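Local coordinates for oligopeptide-binding protein AppA (Bacillus subtilis, PDB 1XOC) that binds oligopeptides outside the cell and delivers them to an ABC permease for uptake, supporting sporulation and genetic competence, at residues E124-V129 and F139-K144. Sequence-based numbering, arbitrary orientation.
Sequences EMLKSV and FKLKYK. With ZN (zinc ion), chain Q.
K140 O accepts two backbone N-H groups, from K127 N at 2.8 Å and from S128 N at 3.2 Å, with both donors tilted off the carbonyl plane. Two consecutive residues facing one, together with the register shift of one between the L126–L141 and S128–K140 pairs, define a classic beta bulge. The return bond of the S128–K140 pair, K140 N to S128 O at 3.0 Å, is nearly straight (175°), and regular antiparallel pairing continues at V129–F139. Before the bulge, K142 N donates to M125 O at 2.8 Å. On the face shared by V129 and F139, the two side chains point the same way, and V129 CG2 meets ring atom F139 CD2 at 3.6 Å. S128 OG lies beside the aliphatic part of K140, whose chain bends at chi3 (86°) and ends with NZ bound to a zinc ion at 2.3 Å. At the other end, Y143 CE1 packs 3.7 Å from M125 CB, chi1 of 50° having set CG between the backbone N and the carbonyl carbon of Y143. A serine in its place would probably leave M125 CB without this aromatic cover. M125 CG also touches L141 CD2 at 3.8 Å. The contact joins the arms of hairpin 126-133/136-141 at the margin of a five-stranded antiparallel sheet: strand 126-133 is one of its two edge strands, strand 81-86 pairs with 136-141, helix 100-108 packs on V129 and F139, and helix 147-155 on M125, L126 and L141.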
# COMPACT_ATOMS: atom_id res chain seq x y z
N GLU A 124 5.43 -16.64 5.32
CA GLU A 124 5.16 -17.70 6.29
C GLU A 124 4.81 -19.07 5.70
O GLU A 124 4.82 -20.09 6.40
CB GLU A 124 4.13 -17.29 7.32
CG GLU A 124 2.83 -16.86 6.80
CD GLU A 124 1.85 -16.60 7.94
OE1 GLU A 124 2.30 -16.67 9.11
OE2 GLU A 124 0.66 -16.36 7.70
N MET A 125 4.47 -19.09 4.42
CA MET A 125 4.25 -20.36 3.74
C MET A 125 5.57 -21.07 3.40
O MET A 125 5.52 -22.24 3.06
CB MET A 125 3.41 -20.18 2.48
CG MET A 125 4.14 -19.61 1.27
SD MET A 125 4.62 -17.88 1.50
CE MET A 125 3.07 -17.06 1.35
N LEU A 126 6.71 -20.39 3.48
CA LEU A 126 7.99 -20.99 3.11
C LEU A 126 8.56 -21.86 4.20
O LEU A 126 8.62 -21.47 5.37
CB LEU A 126 9.04 -19.92 2.78
CG LEU A 126 8.92 -19.27 1.44
CD1 LEU A 126 10.00 -18.19 1.30
CD2 LEU A 126 9.03 -20.32 0.31
N LYS A 127 8.99 -23.05 3.81
CA LYS A 127 9.73 -23.93 4.68
C LYS A 127 11.23 -23.64 4.57
O LYS A 127 11.94 -23.55 5.58
CB LYS A 127 9.49 -25.36 4.28
CG LYS A 127 10.14 -26.37 5.18
CD LYS A 127 10.00 -27.74 4.58
CE LYS A 127 8.58 -28.24 4.66
NZ LYS A 127 8.49 -29.69 4.27
N SER A 128 11.71 -23.53 3.32
CA SER A 128 13.13 -23.30 3.08
C SER A 128 13.39 -22.74 1.70
O SER A 128 12.54 -22.82 0.81
CB SER A 128 13.93 -24.59 3.21
OG SER A 128 13.48 -25.55 2.27
N VAL A 129 14.59 -22.23 1.57
CA VAL A 129 15.04 -21.70 0.30
C VAL A 129 16.48 -22.17 0.12
O VAL A 129 17.32 -21.91 0.99
CB VAL A 129 15.02 -20.13 0.25
CG1 VAL A 129 15.59 -19.60 -1.04
CG2 VAL A 129 13.65 -19.61 0.55
N PHE A 139 12.61 -23.04 -3.96
CA PHE A 139 11.74 -22.66 -2.87
C PHE A 139 10.85 -23.81 -2.50
O PHE A 139 10.20 -24.41 -3.38
CB PHE A 139 10.86 -21.49 -3.28
CG PHE A 139 11.62 -20.21 -3.55
CD1 PHE A 139 12.00 -19.87 -4.82
CD2 PHE A 139 11.92 -19.34 -2.54
CE1 PHE A 139 12.67 -18.64 -5.06
CE2 PHE A 139 12.57 -18.13 -2.79
CZ PHE A 139 12.93 -17.78 -4.03
N LYS A 140 10.80 -24.16 -1.20
CA LYS A 140 9.95 -25.23 -0.71
C LYS A 140 8.94 -24.67 0.28
O LYS A 140 9.32 -23.90 1.17
CB LYS A 140 10.79 -26.30 -0.02
CG LYS A 140 11.80 -26.94 -0.99
CD LYS A 140 12.83 -27.83 -0.32
CE LYS A 140 12.33 -29.23 -0.15
NZ LYS A 140 13.43 -30.05 0.39
N LEU A 141 7.68 -25.06 0.11
CA LEU A 141 6.60 -24.53 0.92
C LEU A 141 6.08 -25.56 1.92
O LEU A 141 6.09 -26.76 1.67
CB LEU A 141 5.45 -24.02 0.06
CG LEU A 141 5.62 -22.70 -0.72
CD1 LEU A 141 6.69 -22.83 -1.80
CD2 LEU A 141 4.26 -22.29 -1.36
N LYS A 142 5.59 -25.04 3.05
CA LYS A 142 5.00 -25.86 4.11
C LYS A 142 3.58 -26.28 3.76
O LYS A 142 3.09 -27.29 4.25
CB LYS A 142 4.93 -25.08 5.43
CG LYS A 142 6.19 -24.47 5.98
CD LYS A 142 5.83 -23.63 7.22
CE LYS A 142 6.95 -22.74 7.70
NZ LYS A 142 6.79 -22.43 9.16
N TYR A 143 2.90 -25.45 2.97
CA TYR A 143 1.54 -25.70 2.50
C TYR A 143 1.31 -24.82 1.27
O TYR A 143 2.05 -23.87 1.05
CB TYR A 143 0.49 -25.36 3.60
CG TYR A 143 0.70 -23.99 4.21
CD1 TYR A 143 0.21 -22.84 3.59
CD2 TYR A 143 1.43 -23.84 5.40
CE1 TYR A 143 0.42 -21.59 4.15
CE2 TYR A 143 1.65 -22.58 5.95
CZ TYR A 143 1.13 -21.48 5.33
OH TYR A 143 1.36 -20.22 5.85
N LYS A 144 0.28 -25.12 0.48
CA LYS A 144 -0.01 -24.38 -0.74
C LYS A 144 -0.59 -23.01 -0.38
O LYS A 144 -1.47 -22.90 0.47
CB LYS A 144 -0.97 -25.14 -1.63
CG LYS A 144 -0.36 -26.43 -2.18
CD LYS A 144 -1.29 -27.13 -3.15
CE LYS A 144 -0.78 -28.49 -3.48
NZ LYS A 144 -1.56 -29.10 -4.60
ZN ZN Q . 14.99 -30.75 1.95